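Local coordinates for topoisomerase I-like protein (Leishmania donovani, PDB 2B9S) that probably relaxes supercoiled DNA as one subunit of a heterodimeric topoisomerase I, by transiently cutting and resealing one strand, at residues D[180-194]-D[201-215]. Sequence-based numbering, arbitrary orientation.
Sequences QPEDITINIGETAEV and HKWAAVQHDHTVTWL. With nucleotides of chain A.
Asn187 pairs with Gln207 where two short parallel strands, 185-187 and 205-207, lie side by side in the DNA-binding fragment of this type IB topoisomerase. Strand 205-207 is an outermost strand of a mixed sheet, and 185-187 runs between it and strand 216-219. The backbone bonds follow parallel register: Ile186 N donates to Ala205 O, Gln207 N to Ile186 O, and Ile188 N to Gln207 O.

The Asn187 amide is gripped by four bonds. With CG anti to the backbone N (chi1 -168°), the amide reaches the 209-214 loop. Its OD1 takes Asp209 N in the carbonyl plane, on a lone pair, at 2.9 Å. Gln207 NE2 comes to the same OD1 from above that plane, and the two amides stand 81° apart. Asn187 ND2 gives its hydrogens to Trp214 O and Asp209 O. These bonds fix the amide's rotation and tie the loop to the strand. Asn187 CB packs against Trp214 CZ3 at 3.5 Å, and Val212 CG2 lies over one face of the indole.

The same loop holds DNA. Thr213 N and OG1 both bond to OP2 of DC8 of chain A, OG1 at 2.7 Å.

On the sheet face of Ile186 and Val206, Ile186 CG1 sits over the five-membered ring of Trp203, 3.7 Å from its centroid. Trp203 NE1 bonds to Pro195 O.

Two histidine-carboxylate bonds lie farther out. His210 NE2 meets Glu190 OE2 at 2.6 Å, from above the carboxylate plane. Glu182 bends at chi2 (73°) and uses both oxygens: OE2 accepts from Lys202 N, while OE1 is met on its syn side by His201 ND1 at 3.1 Å.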
ATOM      1  N   GLN D 180      -6.280  20.524   8.922  1.00 29.39           N
ATOM      2  CA  GLN D 180      -6.978  21.188  10.041  1.00 29.45           C
ATOM      3  C   GLN D 180      -8.141  20.321  10.583  1.00 28.23           C
ATOM      4  O   GLN D 180      -8.639  19.434   9.879  1.00 27.04           O
ATOM      5  CB  GLN D 180      -7.493  22.572   9.613  1.00 29.67           C
ATOM      6  CG  GLN D 180      -6.390  23.631   9.264  1.00 31.73           C
ATOM      7  CD  GLN D 180      -5.394  23.951  10.408  1.00 33.73           C
ATOM      8  OE1 GLN D 180      -4.273  24.394  10.151  1.00 36.50           O
ATOM      9  NE2 GLN D 180      -5.797  23.730  11.651  1.00 33.63           N
ATOM     10  N   PRO D 181      -8.568  20.562  11.840  1.00 28.21           N
ATOM     11  CA  PRO D 181      -9.787  19.906  12.318  1.00 26.87           C
ATOM     12  C   PRO D 181     -10.983  20.032  11.350  1.00 28.08           C
ATOM     13  O   PRO D 181     -11.758  19.086  11.217  1.00 26.59           O
ATOM     14  CB  PRO D 181     -10.069  20.621  13.636  1.00 26.26           C
ATOM     15  CG  PRO D 181      -8.739  21.111  14.098  1.00 25.72           C
ATOM     16  CD  PRO D 181      -7.953  21.421  12.883  1.00 27.79           C
ATOM     17  N   GLU D 182     -11.093  21.168  10.657  1.00 27.63           N
ATOM     18  CA  GLU D 182     -12.170  21.420   9.703  1.00 29.73           C
ATOM     19  C   GLU D 182     -12.127  20.518   8.472  1.00 29.56           C
ATOM     20  O   GLU D 182     -13.089  20.463   7.702  1.00 29.51           O
ATOM     21  CB  GLU D 182     -12.165  22.896   9.262  1.00 31.56           C
ATOM     22  CG  GLU D 182     -12.718  23.895  10.314  1.00 34.56           C
ATOM     23  CD  GLU D 182     -11.793  24.150  11.534  1.00 35.02           C
ATOM     24  OE1 GLU D 182     -10.570  23.907  11.487  1.00 38.13           O
ATOM     25  OE2 GLU D 182     -12.290  24.624  12.562  1.00 36.93           O
ATOM     26  N   ASP D 183     -11.004  19.832   8.283  1.00 30.66           N
ATOM     27  CA  ASP D 183     -10.815  18.913   7.155  1.00 30.31           C
ATOM     28  C   ASP D 183     -11.259  17.488   7.502  1.00 29.80           C
ATOM     29  O   ASP D 183     -11.532  16.681   6.608  1.00 31.69           O
ATOM     30  CB  ASP D 183      -9.330  18.912   6.733  1.00 32.00           C
ATOM     31  CG  ASP D 183      -8.844  20.282   6.262  1.00 31.55           C
ATOM     32  OD1 ASP D 183      -9.593  20.952   5.533  1.00 33.26           O
ATOM     33  OD2 ASP D 183      -7.714  20.696   6.610  1.00 30.33           O
ATOM     34  N   ILE D 184     -11.336  17.200   8.805  1.00 29.42           N
ATOM     35  CA  ILE D 184     -11.506  15.838   9.339  1.00 27.75           C
ATOM     36  C   ILE D 184     -12.947  15.512   9.732  1.00 26.77           C
ATOM     37  O   ILE D 184     -13.595  16.249  10.488  1.00 26.00           O
ATOM     38  CB  ILE D 184     -10.541  15.580  10.522  1.00 27.63           C
ATOM     39  CG1 ILE D 184      -9.094  15.697  10.032  1.00 27.35           C
ATOM     40  CG2 ILE D 184     -10.769  14.193  11.161  1.00 25.85           C
ATOM     41  CD1 ILE D 184      -8.073  15.945  11.120  1.00 28.02           C
ATOM     42  N   THR D 185     -13.439  14.410   9.168  1.00 26.79           N
ATOM     43  CA  THR D 185     -14.750  13.843   9.502  1.00 24.48           C
ATOM     44  C   THR D 185     -14.504  12.742  10.529  1.00 24.94           C
ATOM     45  O   THR D 185     -13.664  11.857  10.330  1.00 22.77           O
ATOM     46  CB  THR D 185     -15.475  13.291   8.239  1.00 23.62           C
ATOM     47  OG1 THR D 185     -15.669  14.358   7.300  1.00 23.03           O
ATOM     48  CG2 THR D 185     -16.843  12.697   8.578  1.00 21.89           C
ATOM     49  N   ILE D 186     -15.223  12.829  11.640  1.00 26.01           N
ATOM     50  CA  ILE D 186     -15.158  11.834  12.708  1.00 25.73           C
ATOM     51  C   ILE D 186     -16.284  10.818  12.521  1.00 25.64           C
ATOM     52  O   ILE D 186     -17.444  11.182  12.303  1.00 25.32           O
ATOM     53  CB  ILE D 186     -15.221  12.524  14.101  1.00 25.02           C
ATOM     54  CG1 ILE D 186     -13.953  13.364  14.348  1.00 24.52           C
ATOM     55  CG2 ILE D 186     -15.465  11.508  15.208  1.00 28.66           C
ATOM     56  CD1 ILE D 186     -12.698  12.599  14.805  1.00 24.05           C
ATOM     57  N   ASN D 187     -15.921   9.537  12.544  1.00 26.30           N
ATOM     58  CA  ASN D 187     -16.910   8.459  12.550  1.00 24.53           C
ATOM     59  C   ASN D 187     -16.859   7.763  13.900  1.00 26.12           C
ATOM     60  O   ASN D 187     -15.817   7.222  14.287  1.00 24.90           O
ATOM     61  CB  ASN D 187     -16.668   7.440  11.436  1.00 23.19           C
ATOM     62  CG  ASN D 187     -17.839   6.495  11.250  1.00 20.41           C
ATOM     63  OD1 ASN D 187     -18.947   6.930  11.001  1.00 17.95           O
ATOM     64  ND2 ASN D 187     -17.591   5.203  11.355  1.00 19.18           N
ATOM     65  N   ILE D 188     -17.995   7.788  14.598  1.00 26.97           N
ATOM     66  CA  ILE D 188     -18.100   7.311  15.981  1.00 28.21           C
ATOM     67  C   ILE D 188     -19.538   6.824  16.301  1.00 29.07           C
ATOM     68  O   ILE D 188     -20.464   7.080  15.524  1.00 28.70           O
ATOM     69  CB  ILE D 188     -17.632   8.440  16.946  1.00 27.19           C
ATOM     70  CG1 ILE D 188     -17.133   7.865  18.277  1.00 27.00           C
ATOM     71  CG2 ILE D 188     -18.666   9.576  17.025  1.00 25.63           C
ATOM     72  CD1 ILE D 188     -16.367   8.827  19.111  1.00 24.16           C
ATOM     73  N   GLY D 189     -19.722   6.126  17.428  1.00 30.73           N
ATOM     74  CA  GLY D 189     -21.067   5.690  17.856  1.00 29.06           C
ATOM     75  C   GLY D 189     -21.962   6.831  18.297  1.00 29.14           C
ATOM     76  O   GLY D 189     -21.492   7.787  18.904  1.00 29.11           O
ATOM     77  N   GLU D 190     -23.256   6.729  17.994  1.00 31.92           N
ATOM     78  CA  GLU D 190     -24.273   7.725  18.402  1.00 32.57           C
ATOM     79  C   GLU D 190     -24.241   8.097  19.895  1.00 33.04           C
ATOM     80  O   GLU D 190     -24.551   9.221  20.263  1.00 32.64           O
ATOM     81  CB  GLU D 190     -25.700   7.227  18.110  1.00 34.22           C
ATOM     82  CG  GLU D 190     -25.929   6.500  16.815  1.00 37.24           C
ATOM     83  CD  GLU D 190     -25.528   5.042  16.892  1.00 36.64           C
ATOM     84  OE1 GLU D 190     -26.351   4.185  17.312  1.00 36.26           O
ATOM     85  OE2 GLU D 190     -24.374   4.767  16.528  1.00 36.35           O
ATOM     86  N   THR D 191     -23.909   7.138  20.752  1.00 33.61           N
ATOM     87  CA  THR D 191     -23.984   7.338  22.197  1.00 32.19           C
ATOM     88  C   THR D 191     -22.611   7.574  22.811  1.00 33.33           C
ATOM     89  O   THR D 191     -22.507   7.730  24.027  1.00 33.74           O
ATOM     90  CB  THR D 191     -24.660   6.114  22.930  1.00 32.66           C
ATOM     91  OG1 THR D 191     -23.816   4.953  22.847  1.00 33.47           O
ATOM     92  CG2 THR D 191     -26.018   5.787  22.342  1.00 30.90           C
ATOM     93  N   ALA D 192     -21.561   7.595  21.985  1.00 33.14           N
ATOM     94  CA  ALA D 192     -20.199   7.778  22.496  1.00 33.81           C
ATOM     95  C   ALA D 192     -19.906   9.239  22.829  1.00 35.18           C
ATOM     96  O   ALA D 192     -20.553  10.155  22.309  1.00 34.80           O
ATOM     97  CB  ALA D 192     -19.163   7.237  21.527  1.00 31.34           C
ATOM     98  N   GLU D 193     -18.931   9.441  23.707  1.00 35.28           N
ATOM     99  CA  GLU D 193     -18.335  10.758  23.883  1.00 39.73           C
ATOM    100  C   GLU D 193     -17.558  11.185  22.609  1.00 38.75           C
ATOM    101  O   GLU D 193     -16.668  10.459  22.147  1.00 36.65           O
ATOM    102  CB  GLU D 193     -17.411  10.721  25.085  1.00 42.53           C
ATOM    103  CG  GLU D 193     -17.304  12.025  25.807  1.00 50.48           C
ATOM    104  CD  GLU D 193     -16.469  11.903  27.066  1.00 54.09           C
ATOM    105  OE1 GLU D 193     -16.663  10.906  27.811  1.00 55.09           O
ATOM    106  OE2 GLU D 193     -15.617  12.801  27.301  1.00 56.67           O
ATOM    107  N   VAL D 194     -17.917  12.342  22.047  1.00 38.24           N
ATOM    108  CA  VAL D 194     -17.281  12.860  20.830  1.00 36.92           C
ATOM    109  C   VAL D 194     -15.927  13.500  21.164  1.00 36.49           C
ATOM    110  O   VAL D 194     -15.856  14.340  22.062  1.00 35.24           O
ATOM    111  CB  VAL D 194     -18.206  13.876  20.073  1.00 37.23           C
ATOM    112  CG1 VAL D 194     -17.489  14.503  18.867  1.00 36.68           C
ATOM    113  CG2 VAL D 194     -19.483  13.199  19.592  1.00 36.06           C
ATOM    114  N   HIS D 201     -11.315  25.454  17.061  1.00 37.38           N
ATOM    115  CA  HIS D 201     -11.577  24.761  15.794  1.00 38.21           C
ATOM    116  C   HIS D 201     -12.781  23.837  15.946  1.00 38.82           C
ATOM    117  O   HIS D 201     -13.223  23.587  17.068  1.00 39.42           O
ATOM    118  CB  HIS D 201     -10.331  23.997  15.332  1.00 35.26           C
ATOM    119  CG  HIS D 201      -9.185  24.887  14.960  1.00 36.93           C
ATOM    120  ND1 HIS D 201      -9.011  25.382  13.685  1.00 35.63           N
ATOM    121  CD2 HIS D 201      -8.162  25.382  15.698  1.00 36.28           C
ATOM    122  CE1 HIS D 201      -7.929  26.141  13.652  1.00 37.19           C
ATOM    123  NE2 HIS D 201      -7.397  26.170  14.864  1.00 39.38           N
ATOM    124  N   LYS D 202     -13.316  23.361  14.823  1.00 38.77           N
ATOM    125  CA  LYS D 202     -14.356  22.325  14.811  1.00 39.32           C
ATOM    126  C   LYS D 202     -14.002  21.215  13.807  1.00 37.78           C
ATOM    127  O   LYS D 202     -13.142  21.397  12.961  1.00 36.00           O
ATOM    128  CB  LYS D 202     -15.726  22.930  14.478  1.00 41.64           C
ATOM    129  CG  LYS D 202     -15.626  24.100  13.537  1.00 45.75           C
ATOM    130  CD  LYS D 202     -16.746  24.202  12.516  1.00 47.93           C
ATOM    131  CE  LYS D 202     -16.232  25.024  11.323  1.00 49.14           C
ATOM    132  NZ  LYS D 202     -17.294  25.447  10.375  1.00 50.86           N
ATOM    133  N   TRP D 203     -14.663  20.067  13.922  1.00 36.24           N
ATOM    134  CA  TRP D 203     -14.567  18.988  12.942  1.00 34.07           C
ATOM    135  C   TRP D 203     -15.340  19.359  11.672  1.00 34.86           C
ATOM    136  O   TRP D 203     -16.191  20.251  11.703  1.00 35.02           O
ATOM    137  CB  TRP D 203     -15.127  17.683  13.530  1.00 32.15           C
ATOM    138  CG  TRP D 203     -14.428  17.183  14.772  1.00 31.35           C
ATOM    139  CD1 TRP D 203     -15.000  16.937  15.990  1.00 30.82           C
ATOM    140  CD2 TRP D 203     -13.033  16.854  14.916  1.00 31.07           C
ATOM    141  NE1 TRP D 203     -14.055  16.474  16.877  1.00 30.08           N
ATOM    142  CE2 TRP D 203     -12.841  16.422  16.248  1.00 30.26           C
ATOM    143  CE3 TRP D 203     -11.931  16.876  14.044  1.00 30.10           C
ATOM    144  CZ2 TRP D 203     -11.593  16.015  16.731  1.00 31.42           C
ATOM    145  CZ3 TRP D 203     -10.698  16.489  14.522  1.00 30.69           C
ATOM    146  CH2 TRP D 203     -10.539  16.049  15.859  1.00 31.23           C
ATOM    147  N   ALA D 204     -15.042  18.687  10.551  1.00 34.75           N
ATOM    148  CA  ALA D 204     -15.823  18.869   9.314  1.00 33.55           C
ATOM    149  C   ALA D 204     -17.262  18.423   9.556  1.00 32.58           C
ATOM    150  O   ALA D 204     -18.210  19.076   9.132  1.00 30.78           O
ATOM    151  CB  ALA D 204     -15.226  18.057   8.161  1.00 32.58           C
ATOM    152  N   ALA D 205     -17.385  17.302  10.261  1.00 30.99           N
ATOM    153  CA  ALA D 205     -18.631  16.587  10.436  1.00 31.11           C
ATOM    154  C   ALA D 205     -18.386  15.476  11.448  1.00 30.50           C
ATOM    155  O   ALA D 205     -17.251  15.021  11.620  1.00 28.18           O
ATOM    156  CB  ALA D 205     -19.127  16.004   9.086  1.00 30.96           C
ATOM    157  N   VAL D 206     -19.452  15.075  12.143  1.00 31.37           N
ATOM    158  CA  VAL D 206     -19.427  13.919  13.046  1.00 30.40           C
ATOM    159  C   VAL D 206     -20.565  13.042  12.551  1.00 31.24           C
ATOM    160  O   VAL D 206     -21.687  13.497  12.387  1.00 33.36           O
ATOM    161  CB  VAL D 206     -19.595  14.324  14.547  1.00 30.60           C
ATOM    162  CG1 VAL D 206     -19.588  13.111  15.456  1.00 30.50           C
ATOM    163  CG2 VAL D 206     -18.496  15.292  14.985  1.00 30.46           C
ATOM    164  N   GLN D 207     -20.244  11.803  12.223  1.00 31.44           N
ATOM    165  CA  GLN D 207     -21.225  10.861  11.713  1.00 28.48           C
ATOM    166  C   GLN D 207     -21.135   9.565  12.525  1.00 28.75           C
ATOM    167  O   GLN D 207     -20.231   9.386  13.371  1.00 26.74           O
ATOM    168  CB  GLN D 207     -21.002  10.600  10.217  1.00 28.21           C
ATOM    169  CG  GLN D 207     -19.612  10.009   9.886  1.00 26.48           C
ATOM    170  CD  GLN D 207     -19.482   9.590   8.450  1.00 25.13           C
ATOM    171  OE1 GLN D 207     -19.597  10.420   7.549  1.00 24.32           O
ATOM    172  NE2 GLN D 207     -19.240   8.296   8.218  1.00 23.59           N
ATOM    173  N   HIS D 208     -22.088   8.676  12.260  1.00 28.49           N
ATOM    174  CA  HIS D 208     -22.286   7.469  13.042  1.00 27.82           C
ATOM    175  C   HIS D 208     -22.620   6.351  12.094  1.00 28.78           C
ATOM    176  O   HIS D 208     -23.704   5.752  12.192  1.00 28.90           O
ATOM    177  CB  HIS D 208     -23.438   7.672  14.062  1.00 26.96           C
ATOM    178  CG  HIS D 208     -23.345   8.959  14.819  1.00 24.83           C
ATOM    179  ND1 HIS D 208     -22.346   9.206  15.735  1.00 23.67           N
ATOM    180  CD2 HIS D 208     -24.081  10.095  14.746  1.00 24.36           C
ATOM    181  CE1 HIS D 208     -22.485  10.432  16.214  1.00 23.46           C
ATOM    182  NE2 HIS D 208     -23.535  10.988  15.638  1.00 24.41           N
ATOM    183  N   ASP D 209     -21.685   6.063  11.184  1.00 28.23           N
ATOM    184  CA  ASP D 209     -21.899   5.071  10.119  1.00 30.03           C
ATOM    185  C   ASP D 209     -21.399   3.688  10.570  1.00 29.87           C
ATOM    186  O   ASP D 209     -20.185   3.449  10.666  1.00 30.71           O
ATOM    187  CB  ASP D 209     -21.236   5.543   8.797  1.00 29.60           C
ATOM    188  CG  ASP D 209     -21.603   4.675   7.577  1.00 30.97           C
ATOM    189  OD1 ASP D 209     -22.346   3.676   7.711  1.00 31.28           O
ATOM    190  OD2 ASP D 209     -21.135   4.990   6.457  1.00 30.43           O
ATOM    191  N   HIS D 210     -22.349   2.799  10.859  1.00 29.21           N
ATOM    192  CA  HIS D 210     -22.072   1.432  11.351  1.00 28.90           C
ATOM    193  C   HIS D 210     -21.634   0.488  10.225  1.00 27.63           C
ATOM    194  O   HIS D 210     -21.264  -0.660  10.481  1.00 26.82           O
ATOM    195  CB  HIS D 210     -23.311   0.827  12.041  1.00 29.96           C
ATOM    196  CG  HIS D 210     -23.705   1.485  13.339  1.00 30.64           C
ATOM    197  ND1 HIS D 210     -23.497   0.897  14.570  1.00 30.26           N
ATOM    198  CD2 HIS D 210     -24.356   2.647  13.590  1.00 30.77           C
ATOM    199  CE1 HIS D 210     -23.969   1.681  15.521  1.00 30.56           C
ATOM    200  NE2 HIS D 210     -24.497   2.749  14.952  1.00 29.95           N
ATOM    201  N   THR D 211     -21.687   0.972   8.982  1.00 28.40           N
ATOM    202  CA  THR D 211     -21.359   0.165   7.801  1.00 26.51           C
ATOM    203  C   THR D 211     -19.916   0.367   7.335  1.00 27.47           C
ATOM    204  O   THR D 211     -19.487  -0.253   6.346  1.00 25.50           O
ATOM    205  CB  THR D 211     -22.313   0.448   6.609  1.00 27.08           C
ATOM    206  OG1 THR D 211     -22.183   1.821   6.201  1.00 26.85           O
ATOM    207  CG2 THR D 211     -23.776   0.153   6.977  1.00 25.03           C
ATOM    208  N   VAL D 212     -19.175   1.230   8.043  1.00 25.80           N
ATOM    209  CA  VAL D 212     -17.739   1.452   7.768  1.00 25.41           C
ATOM    210  C   VAL D 212     -16.857   1.174   8.999  1.00 26.11           C
ATOM    211  O   VAL D 212     -17.374   1.081  10.111  1.00 27.50           O
ATOM    212  CB  VAL D 212     -17.443   2.869   7.088  1.00 22.92           C
ATOM    213  CG1 VAL D 212     -18.232   3.006   5.773  1.00 20.09           C
ATOM    214  CG2 VAL D 212     -17.726   4.049   8.029  1.00 18.36           C
ATOM    215  N   THR D 213     -15.539   1.053   8.789  1.00 26.06           N
ATOM    216  CA  THR D 213     -14.579   0.587   9.811  1.00 25.38           C
ATOM    217  C   THR D 213     -13.568   1.665  10.208  1.00 25.64           C
ATOM    218  O   THR D 213     -12.608   1.394  10.951  1.00 24.64           O
ATOM    219  CB  THR D 213     -13.728  -0.623   9.333  1.00 26.16           C
ATOM    220  OG1 THR D 213     -12.892  -0.223   8.236  1.00 28.77           O
ATOM    221  CG2 THR D 213     -14.573  -1.792   8.919  1.00 25.81           C
ATOM    222  N   TRP D 214     -13.753   2.873   9.678  1.00 25.34           N
ATOM    223  CA  TRP D 214     -12.811   3.958   9.921  1.00 23.35           C
ATOM    224  C   TRP D 214     -13.292   4.899  11.009  1.00 24.47           C
ATOM    225  O   TRP D 214     -14.510   5.050  11.204  1.00 24.92           O
ATOM    226  CB  TRP D 214     -12.499   4.728   8.629  1.00 21.04           C
ATOM    227  CG  TRP D 214     -13.660   5.275   7.826  1.00 19.53           C
ATOM    228  CD1 TRP D 214     -14.256   4.682   6.737  1.00 18.44           C
ATOM    229  CD2 TRP D 214     -14.291   6.573   7.966  1.00 18.07           C
ATOM    230  NE1 TRP D 214     -15.237   5.512   6.232  1.00 17.67           N
ATOM    231  CE2 TRP D 214     -15.267   6.673   6.960  1.00 16.80           C
ATOM    232  CE3 TRP D 214     -14.127   7.642   8.851  1.00 17.30           C
ATOM    233  CZ2 TRP D 214     -16.082   7.794   6.822  1.00 20.46           C
ATOM    234  CZ3 TRP D 214     -14.927   8.754   8.711  1.00 18.60           C
ATOM    235  CH2 TRP D 214     -15.888   8.831   7.701  1.00 19.53           C
ATOM    236  N   LEU D 215     -12.338   5.522  11.713  1.00 22.41           N
ATOM    237  CA  LEU D 215     -12.658   6.394  12.847  1.00 23.08           C
ATOM    238  C   LEU D 215     -12.587   7.867  12.463  1.00 23.66           C
ATOM    239  O   LEU D 215     -13.201   8.735  13.109  1.00 25.58           O
ATOM    240  CB  LEU D 215     -11.714   6.136  14.040  1.00 22.26           C
ATOM    241  CG  LEU D 215     -11.344   4.699  14.409  1.00 23.93           C
ATOM    242  CD1 LEU D 215     -10.466   4.611  15.694  1.00 23.19           C
ATOM    243  CD2 LEU D 215     -12.563   3.808  14.516  1.00 23.22           C
TER
ATOM    244  P    DC A   8     -14.521   0.099   4.985  1.00 25.69           P
ATOM    245  OP1  DC A   8     -15.832  -0.477   4.765  1.00 26.89           O
ATOM    246  OP2  DC A   8     -14.313   0.938   6.201  1.00 25.14           O
ATOM    247  O5'  DC A   8     -13.267  -0.892   5.081  1.00 28.02           O
ATOM    248  C5'  DC A   8     -13.045  -2.028   4.341  1.00 29.40           C
ATOM    249  C4'  DC A   8     -11.812  -1.951   3.422  1.00 26.90           C
ATOM    250  O4'  DC A   8     -11.627  -0.697   2.737  1.00 23.57           O
ATOM    251  C3'  DC A   8     -10.414  -2.237   3.933  1.00 26.49           C
ATOM    252  O3'  DC A   8     -10.317  -3.616   4.325  1.00 28.34           O
ATOM    253  C2'  DC A   8      -9.661  -1.997   2.621  1.00 23.61           C
ATOM    254  C1'  DC A   8     -10.539  -0.984   1.877  1.00 21.56           C
ATOM    255  N1   DC A   8      -9.773   0.258   1.512  1.00 20.32           N
ATOM    256  C2   DC A   8      -8.972   0.217   0.358  1.00 18.57           C
ATOM    257  O2   DC A   8      -8.938  -0.819  -0.320  1.00 19.12           O
ATOM    258  N3   DC A   8      -8.259   1.318   0.011  1.00 17.00           N
ATOM    259  C4   DC A   8      -8.315   2.424   0.766  1.00 18.89           C
ATOM    260  N4   DC A   8      -7.590   3.469   0.351  1.00 19.19           N
ATOM    261  C5   DC A   8      -9.116   2.493   1.966  1.00 19.13           C
ATOM    262  C6   DC A   8      -9.819   1.387   2.303  1.00 18.71           C
ATOM    263  P    DA A   7     -16.484   6.092   2.811  1.00 25.09           P
ATOM    264  OP1  DA A   7     -17.694   5.967   3.655  1.00 28.71           O
ATOM    265  OP2  DA A   7     -15.462   7.128   3.064  1.00 25.08           O
ATOM    266  O5'  DA A   7     -15.755   4.690   2.835  1.00 24.86           O
ATOM    267  C5'  DA A   7     -16.424   3.534   2.405  1.00 23.51           C
ATOM    268  C4'  DA A   7     -15.461   2.364   2.385  1.00 23.37           C
ATOM    269  O4'  DA A   7     -14.747   2.394   1.127  1.00 21.46           O
ATOM    270  C3'  DA A   7     -14.381   2.300   3.472  1.00 22.38           C
ATOM    271  O3'  DA A   7     -14.119   0.928   3.689  1.00 26.72           O
ATOM    272  C2'  DA A   7     -13.157   2.826   2.775  1.00 20.86           C
ATOM    273  C1'  DA A   7     -13.386   2.179   1.404  1.00 19.48           C
ATOM    274  N9   DA A   7     -12.558   2.766   0.345  1.00 19.68           N
ATOM    275  C8   DA A   7     -12.248   4.085   0.227  1.00 18.06           C
ATOM    276  N7   DA A   7     -11.487   4.331  -0.793  1.00 18.41           N
ATOM    277  C5   DA A   7     -11.261   3.116  -1.374  1.00 15.33           C
ATOM    278  C6   DA A   7     -10.518   2.754  -2.500  1.00 16.01           C
ATOM    279  N6   DA A   7      -9.838   3.647  -3.237  1.00 16.84           N
ATOM    280  N1   DA A   7     -10.490   1.449  -2.820  1.00 15.82           N
ATOM    281  C2   DA A   7     -11.194   0.585  -2.078  1.00 16.54           C
ATOM    282  N3   DA A   7     -11.916   0.820  -0.983  1.00 16.07           N
ATOM    283  C4   DA A   7     -11.913   2.122  -0.684  1.00 17.40           C
TER